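Local coordinates for heme-binding protein A (Haemophilus parasuis 29755, PDB 3TPA) that probably binds glutathione as a periplasmic solute-binding protein of the family-5 type, despite its heme-binding name, at residues Ser100-Arg103 with Gln104-Lys107; Asn284-Lys287 with Val288-Leu292. The protein carries 1 engineered substitution. All coordinates share one frame; numbering follows the deposited sequence.

Interaction 1 of 2, residues Ser100-Arg103 with Gln104-Lys107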
ATOM      1  N   SER A 100      18.097  13.455   1.052  1.00 14.94           N
ATOM      2  CA  SER A 100      17.003  12.582   1.478  1.00 15.55           C
ATOM      3  C   SER A 100      17.057  11.223   0.773  1.00 16.49           C
ATOM      4  O   SER A 100      16.806  10.189   1.381  1.00 14.52           O
ATOM      5  CB  SER A 100      15.661  13.269   1.234  1.00 17.09           C
ATOM      6  OG  SER A 100      15.639  14.532   1.886  1.00 15.42           O
ATOM      7  N   PHE A 101      17.404  11.238  -0.512  1.00 15.28           N
ATOM      8  CA  PHE A 101      17.596  10.010  -1.278  1.00 13.63           C
ATOM      9  C   PHE A 101      18.861   9.288  -0.851  1.00 17.72           C
ATOM     10  O   PHE A 101      18.856   8.072  -0.634  1.00 17.96           O
ATOM     11  CB  PHE A 101      17.671  10.318  -2.782  1.00 14.48           C
ATOM     12  CG  PHE A 101      16.326  10.432  -3.441  1.00 19.28           C
ATOM     13  CD1 PHE A 101      15.845   9.408  -4.234  1.00 21.92           C
ATOM     14  CD2 PHE A 101      15.521  11.542  -3.223  1.00 13.46           C
ATOM     15  CE1 PHE A 101      14.609   9.510  -4.836  1.00 20.69           C
ATOM     16  CE2 PHE A 101      14.281  11.642  -3.817  1.00 16.78           C
ATOM     17  CZ  PHE A 101      13.822  10.630  -4.618  1.00 17.10           C
ATOM     18  N   GLN A 102      19.953  10.039  -0.743  1.00 15.39           N
ATOM     19  CA  GLN A 102      21.258   9.416  -0.552  1.00 17.59           C
ATOM     20  C   GLN A 102      21.464   8.823   0.847  1.00 15.81           C
ATOM     21  O   GLN A 102      22.181   7.848   0.995  1.00 20.71           O
ATOM     22  CB  GLN A 102      22.393  10.378  -0.952  1.00 14.49           C
ATOM     23  CG  GLN A 102      22.504  10.604  -2.486  1.00 14.47           C
ATOM     24  CD  GLN A 102      22.614   9.316  -3.252  1.00 24.51           C
ATOM     25  OE1 GLN A 102      21.739   8.976  -4.043  1.00 33.31           O
ATOM     26  NE2 GLN A 102      23.693   8.586  -3.024  1.00 29.51           N
ATOM     27  N   ARG A 103      20.827   9.395   1.864  1.00 14.69           N
ATOM     28  CA  ARG A 103      20.892   8.812   3.201  1.00 19.66           C
ATOM     29  C   ARG A 103      20.530   7.337   3.075  1.00 20.49           C
ATOM     30  O   ARG A 103      21.135   6.462   3.707  1.00 18.63           O
ATOM     31  CB  ARG A 103      19.916   9.496   4.160  1.00 19.09           C
ATOM     32  CG  ARG A 103      19.899   8.860   5.542  1.00 17.06           C
ATOM     33  CD  ARG A 103      18.723   9.317   6.400  1.00 14.99           C
ATOM     34  NE  ARG A 103      18.807   8.698   7.720  1.00 18.87           N
ATOM     35  CZ  ARG A 103      18.065   9.028   8.764  1.00 25.15           C
ATOM     36  NH1 ARG A 103      17.152   9.989   8.671  1.00 19.88           N
ATOM     37  NH2 ARG A 103      18.250   8.393   9.908  1.00 21.44           N
ATOM     38  N   GLN A 104      19.567   7.082   2.199  1.00 14.11           N
ATOM     39  CA  GLN A 104      19.023   5.759   1.995  1.00 17.52           C
ATOM     40  C   GLN A 104      19.865   4.900   1.062  1.00 19.44           C
ATOM     41  O   GLN A 104      20.161   3.762   1.385  1.00 17.14           O
ATOM     42  CB  GLN A 104      17.583   5.865   1.472  1.00 15.55           C
ATOM     43  CG  GLN A 104      16.708   6.781   2.368  1.00 13.07           C
ATOM     44  CD  GLN A 104      15.235   6.656   2.086  1.00 16.60           C
ATOM     45  OE1 GLN A 104      14.693   5.556   2.007  1.00 15.49           O
ATOM     46  NE2 GLN A 104      14.568   7.790   1.942  1.00 20.60           N
ATOM     47  N   ALA A 105      20.255   5.449  -0.087  1.00 18.51           N
ATOM     48  CA  ALA A 105      20.882   4.651  -1.151  1.00 20.23           C
ATOM     49  C   ALA A 105      22.376   4.399  -0.974  1.00 22.45           C
ATOM     50  O   ALA A 105      22.917   3.435  -1.512  1.00 27.85           O
ATOM     51  CB  ALA A 105      20.653   5.305  -2.504  1.00 21.14           C
ATOM     52  N   ASP A 106      23.037   5.293  -0.259  1.00 21.71           N
ATOM     53  CA  ASP A 106      24.478   5.247  -0.092  1.00 20.03           C
ATOM     54  C   ASP A 106      24.798   4.712   1.283  1.00 19.39           C
ATOM     55  O   ASP A 106      24.612   5.410   2.270  1.00 25.48           O
ATOM     56  CB  ASP A 106      25.041   6.666  -0.254  1.00 27.70           C
ATOM     57  CG  ASP A 106      26.543   6.746  -0.017  1.00 35.56           C
ATOM     58  OD1 ASP A 106      27.170   5.699   0.251  1.00 31.98           O
ATOM     59  OD2 ASP A 106      27.095   7.874  -0.101  1.00 31.85           O
ATOM     60  N   LYS A 107      25.265   3.469   1.357  1.00 24.37           N
ATOM     61  CA  LYS A 107      25.599   2.851   2.651  1.00 30.92           C
ATOM     62  C   LYS A 107      26.666   3.615   3.453  1.00 32.33           C
ATOM     63  O   LYS A 107      26.733   3.506   4.680  1.00 31.22           O
ATOM     64  CB  LYS A 107      26.037   1.397   2.459  1.00 34.32           C
ATOM     65  CG  LYS A 107      27.470   1.236   1.989  1.00 44.41           C
ATOM     66  CD  LYS A 107      27.877  -0.229   1.964  1.00 47.19           C
ATOM     67  CE  LYS A 107      29.295  -0.411   1.437  1.00 47.09           C
ATOM     68  NZ  LYS A 107      30.350   0.008   2.406  1.00 43.95           N
TER
HETATM   69  O   HOH W   1      15.866  10.195   3.906  1.00 15.03           O
HETATM   70  O   HOH W   2      25.872   9.697  -1.737  1.00 22.39           O
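S100 O and the side-chain amide of Q104 meet one turn apart, near the C-terminal end of helix 94-105. Q104 NE2 donates to S100 O, a weak bond at 3.3 Å. A water also bridges the pair: it donates to S100 O at 2.7 Å and accepts weakly from Q104 NE2. The strongest partner of this NE2 is F161 O, so the amide joins the helix to the loop beside it. The Q104 chain stands beside its own backbone N (chi1 -52°) and then runs extended, which takes CG back over S100 O and the amide on toward the preceding turn. At F101 the exchange is through the backbone. F101 O accepts from A105 N at 3.0 Å and, weakly, from Q104 N. F101 packs its side chain on L131 and V134 of strand 131-136. Q102 O takes D106 N at 3.0 Å, and D106 is the first residue to leave helical angles. The side chains of these two also meet. The Q102 chain bends at chi2 (-54°), which brings NE2 to 3.6 Å from D106 CB. The amide and carboxylate planes are turned 44° apart. They are bridged by a water that accepts from Q102 NE2 at 2.8 Å and donates to D106 OD2 at 2.7 Å. R103 is fully extended from CG to NE; its NE donates to Y111 O and its NH1 forms a salt bridge with D183 OD1, while the other carboxylate oxygen of D106, OD1, takes N108 N.

Interaction 2 of 2, residues Asn284-Lys287 with Val288-Leu292. Unlike the reference sequence in segment 288-292: Q290 (reference Arg).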
ATOM      1  N   ASN A 284      -1.029 -28.791 -11.995  1.00 17.73           N
ATOM      2  CA  ASN A 284      -0.330 -28.386 -13.226  1.00 21.75           C
ATOM      3  C   ASN A 284      -1.265 -28.328 -14.431  1.00 18.51           C
ATOM      4  O   ASN A 284      -0.930 -27.790 -15.482  1.00 20.18           O
ATOM      5  CB  ASN A 284       0.841 -29.329 -13.535  1.00 25.65           C
ATOM      6  CG  ASN A 284       1.561 -28.949 -14.812  1.00 38.45           C
ATOM      7  OD1 ASN A 284       1.330 -29.546 -15.865  1.00 45.65           O
ATOM      8  ND2 ASN A 284       2.422 -27.935 -14.733  1.00 33.28           N
ATOM      9  N   ASN A 285      -2.453 -28.881 -14.246  1.00 17.50           N
ATOM     10  CA  ASN A 285      -3.435 -29.031 -15.301  1.00 18.54           C
ATOM     11  C   ASN A 285      -4.429 -27.874 -15.298  1.00 20.16           C
ATOM     12  O   ASN A 285      -5.173 -27.678 -14.350  1.00 20.65           O
ATOM     13  CB  ASN A 285      -4.145 -30.366 -15.102  1.00 20.45           C
ATOM     14  CG  ASN A 285      -5.168 -30.647 -16.163  1.00 28.89           C
ATOM     15  OD1 ASN A 285      -5.994 -29.800 -16.484  1.00 22.10           O
ATOM     16  ND2 ASN A 285      -5.130 -31.855 -16.711  1.00 31.26           N
ATOM     17  N   VAL A 286      -4.445 -27.098 -16.368  1.00 20.76           N
ATOM     18  CA  VAL A 286      -5.235 -25.864 -16.380  1.00 20.25           C
ATOM     19  C   VAL A 286      -6.727 -26.116 -16.144  1.00 22.80           C
ATOM     20  O   VAL A 286      -7.412 -25.318 -15.500  1.00 19.43           O
ATOM     21  CB  VAL A 286      -5.031 -25.083 -17.697  1.00 25.78           C
ATOM     22  CG1 VAL A 286      -5.422 -25.943 -18.871  1.00 33.37           C
ATOM     23  CG2 VAL A 286      -5.847 -23.798 -17.696  1.00 20.24           C
ATOM     24  N   LYS A 287      -7.248 -27.213 -16.684  1.00 19.05           N
ATOM     25  CA  LYS A 287      -8.663 -27.498 -16.514  1.00 20.11           C
ATOM     26  C   LYS A 287      -8.955 -27.813 -15.053  1.00 21.37           C
ATOM     27  O   LYS A 287     -10.008 -27.466 -14.542  1.00 17.43           O
ATOM     28  CB  LYS A 287      -9.123 -28.629 -17.438  1.00 23.57           C
ATOM     29  CG  LYS A 287      -9.017 -28.282 -18.950  1.00 19.50           C
ATOM     30  CD  LYS A 287      -9.655 -29.372 -19.814  1.00 23.52           C
ATOM     31  CE  LYS A 287      -9.341 -29.206 -21.306  1.00 16.55           C
ATOM     32  NZ  LYS A 287     -10.023 -30.291 -22.100  1.00 16.91           N
ATOM     33  N   VAL A 288      -8.017 -28.465 -14.375  1.00 15.27           N
ATOM     34  CA  VAL A 288      -8.210 -28.717 -12.956  1.00 14.47           C
ATOM     35  C   VAL A 288      -8.272 -27.409 -12.189  1.00 19.01           C
ATOM     36  O   VAL A 288      -9.138 -27.228 -11.323  1.00 17.72           O
ATOM     37  CB  VAL A 288      -7.121 -29.629 -12.362  1.00 17.65           C
ATOM     38  CG1 VAL A 288      -7.205 -29.626 -10.841  1.00 18.50           C
ATOM     39  CG2 VAL A 288      -7.278 -31.043 -12.901  1.00 16.35           C
ATOM     40  N   ARG A 289      -7.366 -26.487 -12.507  1.00 14.49           N
ATOM     41  CA  ARG A 289      -7.368 -25.204 -11.827  1.00 14.47           C
ATOM     42  C   ARG A 289      -8.675 -24.457 -12.099  1.00 17.27           C
ATOM     43  O   ARG A 289      -9.279 -23.913 -11.185  1.00 16.95           O
ATOM     44  CB  ARG A 289      -6.150 -24.370 -12.211  1.00 17.60           C
ATOM     45  CG  ARG A 289      -4.818 -25.033 -11.832  1.00 16.22           C
ATOM     46  CD  ARG A 289      -3.675 -24.039 -11.804  1.00 13.06           C
ATOM     47  NE  ARG A 289      -3.454 -23.339 -13.076  1.00 11.00           N
ATOM     48  CZ  ARG A 289      -2.580 -23.725 -13.997  1.00 21.41           C
ATOM     49  NH1 ARG A 289      -1.867 -24.827 -13.807  1.00 20.01           N
ATOM     50  NH2 ARG A 289      -2.433 -23.025 -15.121  1.00 14.92           N
ATOM     51  N   GLN A 290      -9.126 -24.466 -13.347  1.00 13.10           N
ATOM     52  CA  GLN A 290     -10.407 -23.853 -13.697  1.00 10.07           C
ATOM     53  C   GLN A 290     -11.558 -24.487 -12.917  1.00 19.66           C
ATOM     54  O   GLN A 290     -12.463 -23.785 -12.458  1.00 19.58           O
ATOM     55  CB  GLN A 290     -10.658 -23.958 -15.204  1.00 12.64           C
ATOM     56  CG  GLN A 290      -9.642 -23.181 -16.031  1.00 20.11           C
ATOM     57  CD  GLN A 290      -9.767 -23.453 -17.518  1.00 26.07           C
ATOM     58  OE1 GLN A 290     -10.226 -24.522 -17.925  1.00 23.58           O
ATOM     59  NE2 GLN A 290      -9.364 -22.484 -18.338  1.00 18.66           N
ATOM     60  N   ALA A 291     -11.505 -25.810 -12.743  1.00 22.77           N
ATOM     61  CA  ALA A 291     -12.502 -26.520 -11.938  1.00 20.85           C
ATOM     62  C   ALA A 291     -12.548 -26.036 -10.475  1.00 18.07           C
ATOM     63  O   ALA A 291     -13.626 -25.755  -9.925  1.00 18.63           O
ATOM     64  CB  ALA A 291     -12.262 -28.044 -11.999  1.00 18.46           C
ATOM     65  N   LEU A 292     -11.386 -25.956  -9.839  1.00 18.38           N
ATOM     66  CA  LEU A 292     -11.301 -25.473  -8.456  1.00 18.61           C
ATOM     67  C   LEU A 292     -11.815 -24.054  -8.340  1.00 18.41           C
ATOM     68  O   LEU A 292     -12.353 -23.659  -7.310  1.00 17.43           O
ATOM     69  CB  LEU A 292      -9.857 -25.533  -7.973  1.00 17.16           C
ATOM     70  CG  LEU A 292      -9.329 -26.958  -7.942  1.00 15.21           C
ATOM     71  CD1 LEU A 292      -7.895 -26.990  -7.485  1.00 11.21           C
ATOM     72  CD2 LEU A 292     -10.229 -27.843  -7.047  1.00 14.32           C
TER
HETATM   73  O   HOH W   3       0.458 -25.005 -15.723  1.00 32.86           O
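R289 N, Q290 N and A291 N bond back to N285 O, V286 O and K287 O, the first turns of helix 286-294. N285 is the N-cap. Its OD1 accepts V288 N at 3.2 Å and, more weakly, K287 N at 2.9 Å, so one oxygen holds two amides of the opening turn. V288 N lies about 45° out of the plane of that side-chain carbonyl, not on a lone pair. The N285 side chain crosses V288 at about a right angle, with N285 CB 3.9 Å from V288 CG2. R289 folds back over the helix start. Its chain bends at chi3 (-58°), which lays one face of the guanidinium over V286 CA, 4.1 Å from its plane. A water accepts from R289 NH1 at 3.0 Å and donates to N284 O at 3.1 Å; NH1 also bonds L283 O. Q290, which differs from the reference sequence, runs alongside V286, pointing the same way. Q290 NE2 sits 3.8 Å from V286 CG2, and Q290 OE1 comes 4.1 Å from K287 CG. The helix packs on helix 335-344: V288 and A291 touch L342, K287 and Q290 touch L341, and the extended K287 chain ends in a salt bridge with E344. R289 NH2 ties the helix to the end of helix 458-475 by bonding N475 O, so several carbonyls pin the guanidinium, and L292 O accepts from W379 NE1 of helix 368-381.

Interactions 1 and 2 sit at opposite ends of their helices. The 100-107 turn closes helix 94-105; the 284-292 turn opens helix 286-294. Their centres are about 47 Å apart, and they share no helix or strand. Both are partly buried, each with polar ends reaching loops and neighbouring helices. Interaction 1 lies beside the antiparallel sheet that includes strand 131-136, whereas interaction 2 packs among helices. The chemistry differs accordingly. In interaction 1 one water bridges within the last turn and another where the chain leaves it. In interaction 2 a side-chain oxygen caps the first amides, and an arginine, with one water, joins the start to neighbouring carbonyls.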